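PDB 3DR5: putative O-Methyltransferase from Corynebacterium glutamicum, which probably transfers a methyl group from S-adenosyl-L-methionine to an oxygen atom of a substrate not yet identified. Local coordinates for residues A144-A149 and E188-I193. Numbering follows the deposited sequence.
Sequences ALVDAA and EYIRSI
V146 and I190 meet where two neighbouring helices lie against the sheet, and theirs is the tight half of the contact. V146 points from helix 142-152 toward the other segment, and its CG2 comes within 3.9 Å of I190 CG1, with I190 CD1 hardly farther from the same methyl. I190 reaches the valine by its longer branch: CG1 lies anti to the carbonyl carbon (chi1 -77°) and chi2 is extended. Both side chains also touch L161 of strand 157-161, and I190 packs on V198 of strand 196-201 as well, so branched aliphatic residues suit this buried, apolar place.

The fold is the Rossmann-like one of class I methyltransferases, a seven-stranded sheet with strand order 3-2-1-4-5-7-6 and helices packed on its faces. Helix 142-152 links strand 130-135 to the parallel strand 157-161, while helix 178-190 comes after the latter and leads on towards the antiparallel strand 196-201.

Farther from the sheet the contact opens and turns polar. With its CG anti to the backbone N (chi1 178°), Y189 stretches across to helix 142-152, where V146 CG1 sits at the ring edge, 4.3 Å from Y189 CE2. Y189 OH donates to D147 OD1 at 2.8 Å, meeting the syn lone pair of that oxygen, with carboxylate and ring planes 78° apart. Tyrosine fits this partly exposed border, its ring edge beside the valine, and aspartate offers its hydroxyl a charged acceptor. K143 makes a cation-pi contact with that ring and a long, weak ion pair with D147 OD2. The chain leaves the helix through a type I turn from I190 to I193; just before it, Y189 O accepts from S192 N and from S192 OG (2.7 Å), a hydroxyl short enough to fold back.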
loop_
_atom_site.group_PDB
_atom_site.type_symbol
_atom_site.label_atom_id
_atom_site.label_comp_id
_atom_site.label_asym_id
_atom_site.label_seq_id
_atom_site.Cartn_x
_atom_site.Cartn_y
_atom_site.Cartn_z
ATOM N N ALA A 144 -16.802 11.798 -9.904
ATOM C CA ALA A 144 -17.102 11.269 -11.228
ATOM C C ALA A 144 -16.101 10.184 -11.606
ATOM O O ALA A 144 -16.460 9.194 -12.247
ATOM C CB ALA A 144 -17.088 12.400 -12.264
ATOM N N LEU A 145 -14.848 10.364 -11.199
ATOM C CA LEU A 145 -13.827 9.380 -11.514
ATOM C C LEU A 145 -14.120 8.068 -10.767
ATOM O O LEU A 145 -13.934 6.980 -11.320
ATOM C CB LEU A 145 -12.422 9.916 -11.165
ATOM C CG LEU A 145 -11.273 9.002 -11.618
ATOM C CD1 LEU A 145 -11.328 8.827 -13.144
ATOM C CD2 LEU A 145 -9.927 9.588 -11.186
ATOM N N VAL A 146 -14.583 8.172 -9.520
ATOM C CA VAL A 146 -14.912 6.996 -8.705
ATOM C C VAL A 146 -16.066 6.220 -9.336
ATOM O O VAL A 146 -16.039 4.993 -9.428
ATOM C CB VAL A 146 -15.336 7.408 -7.281
ATOM C CG1 VAL A 146 -15.700 6.182 -6.471
ATOM C CG2 VAL A 146 -14.217 8.182 -6.605
ATOM N N ASP A 147 -17.092 6.953 -9.759
ATOM C CA ASP A 147 -18.263 6.348 -10.384
ATOM C C ASP A 147 -17.884 5.720 -11.710
ATOM O O ASP A 147 -18.427 4.687 -12.095
ATOM C CB ASP A 147 -19.355 7.398 -10.609
ATOM C CG ASP A 147 -19.869 7.984 -9.314
ATOM O OD1 ASP A 147 -20.005 7.219 -8.335
ATOM O OD2 ASP A 147 -20.142 9.201 -9.275
ATOM N N ALA A 148 -16.944 6.347 -12.411
ATOM C CA ALA A 148 -16.488 5.837 -13.701
ATOM C C ALA A 148 -15.560 4.640 -13.538
ATOM O O ALA A 148 -15.667 3.651 -14.258
ATOM C CB ALA A 148 -15.777 6.945 -14.482
ATOM N N ALA A 149 -14.643 4.734 -12.585
ATOM C CA ALA A 149 -13.681 3.670 -12.367
ATOM C C ALA A 149 -14.213 2.423 -11.664
ATOM O O ALA A 149 -13.842 1.299 -12.014
ATOM C CB ALA A 149 -12.469 4.225 -11.607
ATOM N N GLU A 188 -16.330 11.994 1.660
ATOM C CA GLU A 188 -17.558 11.540 2.307
ATOM C C GLU A 188 -18.279 10.507 1.432
ATOM O O GLU A 188 -18.804 9.515 1.933
ATOM C CB GLU A 188 -18.474 12.741 2.573
ATOM C CG GLU A 188 -19.853 12.379 3.084
ATOM C CD GLU A 188 -20.675 13.604 3.418
ATOM O OE1 GLU A 188 -20.154 14.479 4.143
ATOM O OE2 GLU A 188 -21.840 13.690 2.971
ATOM N N TYR A 189 -18.305 10.745 0.123
ATOM C CA TYR A 189 -18.950 9.820 -0.811
ATOM C C TYR A 189 -18.180 8.501 -0.884
ATOM O O TYR A 189 -18.772 7.419 -0.858
ATOM C CB TYR A 189 -19.011 10.416 -2.212
ATOM C CG TYR A 189 -19.621 9.470 -3.217
ATOM C CD1 TYR A 189 -20.979 9.157 -3.167
ATOM C CD2 TYR A 189 -18.839 8.860 -4.198
ATOM C CE1 TYR A 189 -21.545 8.267 -4.069
ATOM C CE2 TYR A 189 -19.395 7.963 -5.107
ATOM C CZ TYR A 189 -20.748 7.673 -5.035
ATOM O OH TYR A 189 -21.312 6.801 -5.934
ATOM N N ILE A 190 -16.857 8.592 -0.979
ATOM C CA ILE A 190 -16.021 7.403 -1.051
ATOM C C ILE A 190 -16.203 6.539 0.206
ATOM O O ILE A 190 -16.281 5.314 0.120
ATOM C CB ILE A 190 -14.525 7.793 -1.232
ATOM C CG1 ILE A 190 -14.273 8.198 -2.690
ATOM C CG2 ILE A 190 -13.612 6.633 -0.810
ATOM C CD1 ILE A 190 -12.913 8.835 -2.933
ATOM N N ARG A 191 -16.272 7.176 1.371
ATOM C CA ARG A 191 -16.438 6.442 2.621
ATOM C C ARG A 191 -17.836 5.853 2.806
ATOM O O ARG A 191 -18.091 5.128 3.765
ATOM C CB ARG A 191 -16.092 7.347 3.802
ATOM C CG ARG A 191 -14.596 7.629 3.955
ATOM C CD ARG A 191 -14.355 8.883 4.778
ATOM N NE ARG A 191 -15.473 9.123 5.680
ATOM C CZ ARG A 191 -15.985 10.322 5.933
ATOM N NH1 ARG A 191 -15.486 11.404 5.351
ATOM N NH2 ARG A 191 -17.003 10.436 6.768
ATOM N N SER A 192 -18.731 6.145 1.869
ATOM C CA SER A 192 -20.102 5.661 1.943
ATOM C C SER A 192 -20.347 4.431 1.075
ATOM O O SER A 192 -21.338 3.723 1.271
ATOM C CB SER A 192 -21.075 6.762 1.510
ATOM O OG SER A 192 -21.204 6.815 0.088
ATOM N N ILE A 193 -19.459 4.166 0.119
ATOM C CA ILE A 193 -19.683 3.040 -0.767
ATOM C C ILE A 193 -19.460 1.709 -0.076
ATOM O O ILE A 193 -18.565 1.560 0.748
ATOM C CB ILE A 193 -18.865 3.206 -2.088
ATOM C CG1 ILE A 193 -18.323 1.871 -2.556
ATOM C CG2 ILE A 193 -17.794 4.257 -1.918
ATOM C CD1 ILE A 193 -16.950 1.976 -3.177
#